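Fiber protein (Snake adenovirus 1, PDB 4D0U) probably forms, as a homotrimer, the spikes at the capsid vertices and attaches the virion to its host receptor through its head domain, the part in this structure. Local coordinates at residues P37-Q49 / F56-F68. The protein carries 2 engineered substitutions. Sequence-based numbering, arbitrary orientation.
Sequences PSKTSLDIAEELQ and FAFQAREEELGAF
Strands 42-49 and 56-65 pair as an antiparallel beta hairpin at one border of a four-stranded sheet in the fibre head. Backbone bonds run in both directions between L48 and F56, E46 and F58, and I44 and A60. Near the start of the first strand the register slips by one residue. Here E62 O accepts from S41 N at 2.9 Å and, weakly, from L42 N at 3.4 Å. S41 also gives its hydroxyl to this partner: OG meets the anti lone pair of E62 OE1 at 2.7 Å. The other oxygen of E62 forms a salt bridge with R71.

One face carries D43, Q59 and R61. Q59 CG stands anti to the backbone N (chi1 167°), and the extended chain brings NE2 to D43 OD1 at 2.8 Å. This bond is nearly straight, at 174°, and lies in the amide plane. R61 runs alongside D43, with the carboxylate at the guanidinium edge and the two planes 61° apart. The salt bridge is weak and long, 3.4 Å from R61 NH2 to D43 OD2. Both residues have partners beyond the hairpin: K39 of the second subunit reaches D43, and E63 of that subunit reaches R61.

The other face is more apolar. I44 CG1 rests on A60 CB at 3.8 Å, and L48 CD1 approaches the F58 ring obliquely. Helix 91-98 packs against I44 and A60, while M123 touches L48 and F58. The arrangement is an antiparallel hairpin with a classic beta bulge, one face contributing to the trimer interface of the fibre head and the other to its core.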
ATOM      1  N   PRO A  37     -13.376   5.198  19.463  1.00 51.56           N
ATOM      2  CA  PRO A  37     -12.552   6.356  19.094  1.00 52.88           C
ATOM      3  C   PRO A  37     -11.613   6.077  17.896  1.00 53.87           C
ATOM      4  O   PRO A  37     -10.985   5.015  17.818  1.00 56.33           O
ATOM      5  CB  PRO A  37     -11.753   6.641  20.374  1.00 51.89           C
ATOM      6  CG  PRO A  37     -11.726   5.342  21.111  1.00 50.28           C
ATOM      7  CD  PRO A  37     -13.026   4.659  20.791  1.00 50.34           C
ATOM      8  N   SER A  38     -11.538   7.029  16.968  1.00 51.20           N
ATOM      9  CA  SER A  38     -10.699   6.892  15.769  1.00 45.60           C
ATOM     10  C   SER A  38      -9.281   7.418  16.029  1.00 38.70           C
ATOM     11  O   SER A  38      -9.087   8.351  16.824  1.00 39.96           O
ATOM     12  CB  SER A  38     -11.338   7.638  14.582  1.00 47.45           C
ATOM     13  OG  SER A  38     -10.631   7.409  13.369  1.00 46.64           O
ATOM     14  N   LYS A  39      -8.297   6.836  15.347  1.00 29.79           N
ATOM     15  CA  LYS A  39      -6.931   7.373  15.404  1.00 24.43           C
ATOM     16  C   LYS A  39      -6.659   8.384  14.287  1.00 22.15           C
ATOM     17  O   LYS A  39      -5.590   9.006  14.260  1.00 20.58           O
ATOM     18  CB  LYS A  39      -5.901   6.247  15.360  1.00 22.00           C
ATOM     19  CG  LYS A  39      -5.962   5.302  16.558  1.00 21.88           C
ATOM     20  CD  LYS A  39      -4.920   4.199  16.437  1.00 20.45           C
ATOM     21  CE  LYS A  39      -5.205   3.055  17.388  1.00 20.36           C
ATOM     22  NZ  LYS A  39      -4.048   2.124  17.518  1.00 20.03           N
ATOM     23  N   THR A  40      -7.642   8.551  13.403  1.00 21.08           N
ATOM     24  CA  THR A  40      -7.508   9.442  12.248  1.00 21.61           C
ATOM     25  C   THR A  40      -7.787  10.879  12.645  1.00 22.87           C
ATOM     26  O   THR A  40      -8.897  11.203  13.065  1.00 24.50           O
ATOM     27  CB  THR A  40      -8.435   9.001  11.104  1.00 22.57           C
ATOM     28  OG1 THR A  40      -8.088   7.663  10.730  1.00 23.33           O
ATOM     29  CG2 THR A  40      -8.266   9.889   9.890  1.00 23.44           C
ATOM     30  N   SER A  41      -6.777  11.730  12.518  1.00 21.66           N
ATOM     31  CA  SER A  41      -6.881  13.147  12.904  1.00 22.49           C
ATOM     32  C   SER A  41      -7.032  14.086  11.700  1.00 23.58           C
ATOM     33  O   SER A  41      -7.343  15.269  11.854  1.00 23.85           O
ATOM     34  CB  SER A  41      -5.657  13.557  13.725  1.00 22.65           C
ATOM     35  OG  SER A  41      -4.439  13.157  13.102  1.00 24.56           O
ATOM     36  N   LEU A  42      -6.768  13.572  10.499  1.00 22.47           N
ATOM     37  CA  LEU A  42      -6.986  14.328   9.266  1.00 22.61           C
ATOM     38  C   LEU A  42      -7.284  13.352   8.144  1.00 21.41           C
ATOM     39  O   LEU A  42      -6.591  12.342   7.991  1.00 21.19           O
ATOM     40  CB  LEU A  42      -5.760  15.179   8.906  1.00 24.74           C
ATOM     41  CG  LEU A  42      -5.895  15.844   7.524  1.00 26.40           C
ATOM     42  CD1 LEU A  42      -6.573  17.192   7.669  1.00 28.13           C
ATOM     43  CD2 LEU A  42      -4.563  15.989   6.814  1.00 28.94           C
ATOM     44  N   ASP A  43      -8.322  13.625   7.363  1.00 21.85           N
ATOM     45  CA  ASP A  43      -8.598  12.774   6.224  1.00 23.59           C
ATOM     46  C   ASP A  43      -9.264  13.560   5.137  1.00 24.01           C
ATOM     47  O   ASP A  43     -10.494  13.679   5.160  1.00 26.02           O
ATOM     48  CB  ASP A  43      -9.501  11.600   6.644  1.00 25.50           C
ATOM     49  CG  ASP A  43      -9.168  10.327   5.922  1.00 28.74           C
ATOM     50  OD1 ASP A  43      -8.228  10.360   5.101  1.00 27.45           O
ATOM     51  OD2 ASP A  43      -9.822   9.280   6.176  1.00 31.44           O
ATOM     52  N   ILE A  44      -8.485  14.087   4.187  1.00 21.78           N
ATOM     53  CA  ILE A  44      -9.038  14.940   3.146  1.00 21.96           C
ATOM     54  C   ILE A  44      -8.756  14.410   1.747  1.00 20.62           C
ATOM     55  O   ILE A  44      -7.819  13.652   1.535  1.00 19.31           O
ATOM     56  CB  ILE A  44      -8.501  16.374   3.238  1.00 22.74           C
ATOM     57  CG1 ILE A  44      -6.990  16.411   2.973  1.00 22.61           C
ATOM     58  CG2 ILE A  44      -8.918  17.015   4.575  1.00 25.30           C
ATOM     59  CD1 ILE A  44      -6.335  17.757   3.116  1.00 23.74           C
ATOM     60  N   ALA A  45      -9.562  14.848   0.798  1.00 18.44           N
ATOM     61  CA  ALA A  45      -9.525  14.274  -0.521  1.00 17.42           C
ATOM     62  C   ALA A  45      -9.881  15.359  -1.510  1.00 17.29           C
ATOM     63  O   ALA A  45     -10.732  16.227  -1.230  1.00 16.85           O
ATOM     64  CB  ALA A  45     -10.480  13.082  -0.612  1.00 18.02           C
ATOM     65  N   GLU A  46      -9.208  15.343  -2.650  1.00 15.98           N
ATOM     66  CA  GLU A  46      -9.478  16.297  -3.703  1.00 17.26           C
ATOM     67  C   GLU A  46      -9.042  15.780  -5.057  1.00 17.95           C
ATOM     68  O   GLU A  46      -8.143  14.950  -5.151  1.00 16.33           O
ATOM     69  CB  GLU A  46      -8.864  17.661  -3.402  1.00 20.12           C
ATOM     70  CG  GLU A  46      -7.371  17.800  -3.447  1.00 20.71           C
ATOM     71  CD  GLU A  46      -6.943  19.198  -2.975  1.00 21.75           C
ATOM     72  OE1 GLU A  46      -7.109  19.438  -1.756  1.00 21.76           O
ATOM     73  OE2 GLU A  46      -6.467  20.040  -3.777  1.00 20.71           O
ATOM     74  N   GLU A  47      -9.665  16.306  -6.101  1.00 17.44           N
ATOM     75  CA  GLU A  47      -9.314  15.952  -7.466  1.00 19.27           C
ATOM     76  C   GLU A  47      -8.465  17.076  -8.036  1.00 18.99           C
ATOM     77  O   GLU A  47      -8.791  18.259  -7.860  1.00 18.87           O
ATOM     78  CB  GLU A  47     -10.598  15.796  -8.283  0.50 21.17           C
ATOM     79  CG  GLU A  47     -10.405  15.129  -9.631  0.50 24.04           C
ATOM     80  CD  GLU A  47     -10.319  13.623  -9.517  0.50 25.91           C
ATOM     81  OE1 GLU A  47     -10.721  13.074  -8.466  0.50 27.47           O
ATOM     82  OE2 GLU A  47      -9.845  12.983 -10.476  0.50 27.40           O
ATOM     83  N   LEU A  48      -7.383  16.716  -8.719  1.00 16.62           N
ATOM     84  CA  LEU A  48      -6.521  17.695  -9.382  1.00 17.15           C
ATOM     85  C   LEU A  48      -6.529  17.385 -10.871  1.00 17.39           C
ATOM     86  O   LEU A  48      -6.650  16.221 -11.269  1.00 16.27           O
ATOM     87  CB  LEU A  48      -5.073  17.608  -8.855  1.00 18.03           C
ATOM     88  CG  LEU A  48      -4.727  18.298  -7.532  1.00 19.75           C
ATOM     89  CD1 LEU A  48      -5.397  17.639  -6.354  1.00 23.18           C
ATOM     90  CD2 LEU A  48      -3.241  18.365  -7.265  1.00 21.73           C
ATOM     91  N   GLN A  49      -6.385  18.413 -11.704  1.00 16.75           N
ATOM     92  CA  GLN A  49      -6.392  18.193 -13.128  1.00 18.70           C
ATOM     93  C   GLN A  49      -5.327  19.060 -13.783  1.00 17.73           C
ATOM     94  O   GLN A  49      -5.193  20.230 -13.439  1.00 18.21           O
ATOM     95  CB  GLN A  49      -7.771  18.546 -13.671  1.00 23.60           C
ATOM     96  CG  GLN A  49      -8.007  18.056 -15.082  1.00 32.04           C
ATOM     97  CD  GLN A  49      -9.484  18.009 -15.441  1.00 38.82           C
ATOM     98  OE1 GLN A  49      -9.843  18.185 -16.607  1.00 47.13           O
ATOM     99  NE2 GLN A  49     -10.344  17.759 -14.448  1.00 40.31           N
ATOM    100  N   PHE A  56      -6.288  13.312 -11.375  1.00 14.94           N
ATOM    101  CA  PHE A  56      -5.884  12.486 -10.242  1.00 14.26           C
ATOM    102  C   PHE A  56      -6.789  12.787  -9.076  1.00 14.39           C
ATOM    103  O   PHE A  56      -7.199  13.929  -8.876  1.00 15.70           O
ATOM    104  CB  PHE A  56      -4.484  12.860  -9.762  1.00 14.11           C
ATOM    105  CG  PHE A  56      -3.375  12.113 -10.434  1.00 14.30           C
ATOM    106  CD1 PHE A  56      -2.959  12.464 -11.720  1.00 15.56           C
ATOM    107  CD2 PHE A  56      -2.713  11.081  -9.767  1.00 14.39           C
ATOM    108  CE1 PHE A  56      -1.921  11.781 -12.346  1.00 14.81           C
ATOM    109  CE2 PHE A  56      -1.661  10.418 -10.392  1.00 14.09           C
ATOM    110  CZ  PHE A  56      -1.271  10.759 -11.679  1.00 14.00           C
ATOM    111  N   ALA A  57      -7.026  11.776  -8.258  1.00 12.87           N
ATOM    112  CA  ALA A  57      -7.583  12.006  -6.951  1.00 12.54           C
ATOM    113  C   ALA A  57      -6.503  11.758  -5.913  1.00 12.47           C
ATOM    114  O   ALA A  57      -5.776  10.779  -6.009  1.00 12.46           O
ATOM    115  CB  ALA A  57      -8.740  11.051  -6.738  1.00 12.90           C
ATOM    116  N   PHE A  58      -6.385  12.660  -4.940  1.00 12.30           N
ATOM    117  CA  PHE A  58      -5.454  12.496  -3.839  1.00 12.26           C
ATOM    118  C   PHE A  58      -6.213  12.454  -2.541  1.00 12.55           C
ATOM    119  O   PHE A  58      -7.203  13.163  -2.379  1.00 14.24           O
ATOM    120  CB  PHE A  58      -4.443  13.638  -3.816  1.00 12.97           C
ATOM    121  CG  PHE A  58      -3.424  13.537  -4.918  1.00 14.25           C
ATOM    122  CD1 PHE A  58      -2.268  12.788  -4.732  1.00 15.30           C
ATOM    123  CD2 PHE A  58      -3.661  14.133  -6.162  1.00 16.47           C
ATOM    124  CE1 PHE A  58      -1.326  12.665  -5.752  1.00 14.80           C
ATOM    125  CE2 PHE A  58      -2.721  14.010  -7.178  1.00 15.77           C
ATOM    126  CZ  PHE A  58      -1.573  13.263  -6.974  1.00 15.57           C
ATOM    127  N   GLN A  59      -5.742  11.624  -1.624  1.00 12.07           N
ATOM    128  CA  GLN A  59      -6.219  11.642  -0.224  1.00 12.24           C
ATOM    129  C   GLN A  59      -5.043  11.841   0.685  1.00 12.44           C
ATOM    130  O   GLN A  59      -4.004  11.204   0.507  1.00 12.21           O
ATOM    131  CB  GLN A  59      -6.944  10.339   0.094  1.00 12.72           C
ATOM    132  CG  GLN A  59      -7.209  10.122   1.582  1.00 14.27           C
ATOM    133  CD  GLN A  59      -7.609   8.692   1.883  1.00 15.98           C
ATOM    134  OE1 GLN A  59      -7.545   7.830   1.008  1.00 17.35           O
ATOM    135  NE2 GLN A  59      -8.024   8.438   3.117  1.00 18.04           N
ATOM    136  N   ALA A  60      -5.160  12.769   1.639  1.00 11.86           N
ATOM    137  CA  ALA A  60      -4.095  13.009   2.624  1.00 12.27           C
ATOM    138  C   ALA A  60      -4.646  12.601   3.970  1.00 13.19           C
ATOM    139  O   ALA A  60      -5.725  13.065   4.370  1.00 14.30           O
ATOM    140  CB  ALA A  60      -3.691  14.493   2.644  1.00 12.53           C
ATOM    141  N   ARG A  61      -3.956  11.688   4.635  1.00 12.63           N
ATOM    142  CA  ARG A  61      -4.443  11.167   5.920  1.00 13.90           C
ATOM    143  C   ARG A  61      -3.374  11.300   6.994  1.00 14.66           C
ATOM    144  O   ARG A  61      -2.208  10.999   6.782  1.00 14.48           O
ATOM    145  CB  ARG A  61      -4.885   9.704   5.772  1.00 15.58           C
ATOM    146  CG  ARG A  61      -5.342   9.053   7.074  1.00 19.56           C
ATOM    147  CD  ARG A  61      -5.657   7.592   6.833  1.00 23.41           C
ATOM    148  NE  ARG A  61      -6.974   7.440   6.228  1.00 31.30           N
ATOM    149  CZ  ARG A  61      -7.411   6.331   5.618  1.00 34.85           C
ATOM    150  NH1 ARG A  61      -6.631   5.244   5.500  1.00 34.14           N
ATOM    151  NH2 ARG A  61      -8.644   6.316   5.117  1.00 35.40           N
ATOM    152  N   GLU A  62      -3.784  11.748   8.179  1.00 14.48           N
ATOM    153  CA  GLU A  62      -2.905  11.720   9.352  1.00 14.91           C
ATOM    154  C   GLU A  62      -3.507  10.771  10.398  1.00 14.92           C
ATOM    155  O   GLU A  62      -4.707  10.850  10.677  1.00 15.70           O
ATOM    156  CB  GLU A  62      -2.794  13.122   9.924  1.00 16.45           C
ATOM    157  CG  GLU A  62      -1.792  13.188  11.058  1.00 19.42           C
ATOM    158  CD  GLU A  62      -1.686  14.559  11.658  1.00 22.45           C
ATOM    159  OE1 GLU A  62      -2.622  14.969  12.392  1.00 27.29           O
ATOM    160  OE2 GLU A  62      -0.684  15.234  11.379  1.00 25.42           O
ATOM    161  N   GLU A  63      -2.687   9.857  10.921  1.00 14.45           N
ATOM    162  CA  GLU A  63      -3.103   8.931  11.966  1.00 15.70           C
ATOM    163  C   GLU A  63      -2.203   9.068  13.175  1.00 16.64           C
ATOM    164  O   GLU A  63      -0.976   9.044  13.062  1.00 15.68           O
ATOM    165  CB  GLU A  63      -3.097   7.473  11.474  1.00 16.95           C
ATOM    166  CG  GLU A  63      -4.075   7.250  10.333  1.00 18.89           C
ATOM    167  CD  GLU A  63      -3.795   5.950   9.582  1.00 20.97           C
ATOM    168  OE1 GLU A  63      -4.150   4.886  10.132  1.00 21.36           O
ATOM    169  OE2 GLU A  63      -3.258   6.003   8.449  1.00 19.21           O
ATOM    170  N   GLU A  64      -2.839   9.223  14.341  1.00 19.00           N
ATOM    171  CA  GLU A  64      -2.101   9.360  15.584  1.00 22.27           C
ATOM    172  C   GLU A  64      -1.998   7.981  16.236  1.00 21.97           C
ATOM    173  O   GLU A  64      -3.021   7.387  16.623  1.00 23.81           O
ATOM    174  CB  GLU A  64      -2.789  10.397  16.484  1.00 25.35           C
ATOM    175  CG  GLU A  64      -2.507  11.818  15.991  1.00 32.61           C
ATOM    176  CD  GLU A  64      -3.437  12.875  16.554  1.00 41.39           C
ATOM    177  OE1 GLU A  64      -4.328  12.545  17.377  1.00 44.65           O
ATOM    178  OE2 GLU A  64      -3.268  14.054  16.166  1.00 47.44           O
ATOM    179  N   LEU A  65      -0.765   7.478  16.294  0.50 21.32           N
ATOM    180  CA  LEU A  65      -0.427   6.163  16.834  0.50 21.96           C
ATOM    181  C   LEU A  65       0.474   6.358  18.054  0.50 22.58           C
ATOM    182  O   LEU A  65       1.540   5.745  18.176  0.50 24.08           O
ATOM    183  CB  LEU A  65       0.293   5.308  15.778  0.50 21.13           C
ATOM    184  CG  LEU A  65      -0.086   5.503  14.301  0.50 20.37           C
ATOM    185  CD1 LEU A  65       1.019   4.964  13.417  0.50 20.31           C
ATOM    186  CD2 LEU A  65      -1.401   4.816  13.969  0.50 20.43           C
ATOM    187  N   GLY A  66       0.048   7.229  18.957  1.00 22.55           N
ATOM    188  CA  GLY A  66       0.678   7.296  20.278  1.00 22.84           C
ATOM    189  C   GLY A  66       1.898   8.167  20.211  1.00 22.78           C
ATOM    190  O   GLY A  66       1.779   9.347  19.896  1.00 23.58           O
ATOM    191  N   ALA A  67       3.075   7.596  20.474  1.00 23.39           N
ATOM    192  CA  ALA A  67       4.319   8.351  20.329  1.00 23.11           C
ATOM    193  C   ALA A  67       4.622   8.703  18.873  1.00 21.52           C
ATOM    194  O   ALA A  67       5.385   9.638  18.609  1.00 23.38           O
ATOM    195  CB  ALA A  67       5.492   7.607  20.948  1.00 24.11           C
ATOM    196  N   PHE A  68       4.032   7.943  17.948  1.00 20.39           N
ATOM    197  CA  PHE A  68       4.270   8.181  16.515  1.00 18.07           C
ATOM    198  C   PHE A  68       3.038   8.679  15.811  1.00 17.57           C
ATOM    199  O   PHE A  68       1.909   8.367  16.196  1.00 18.78           O
ATOM    200  CB  PHE A  68       4.755   6.911  15.805  1.00 17.83           C
ATOM    201  CG  PHE A  68       6.161   6.563  16.129  1.00 17.86           C
ATOM    202  CD1 PHE A  68       6.460   5.947  17.348  1.00 18.46           C
ATOM    203  CD2 PHE A  68       7.202   6.866  15.245  1.00 19.03           C
ATOM    204  CE1 PHE A  68       7.765   5.627  17.677  1.00 20.10           C
ATOM    205  CE2 PHE A  68       8.515   6.547  15.575  1.00 20.18           C
ATOM    206  CZ  PHE A  68       8.792   5.924  16.793  1.00 20.45           C
TER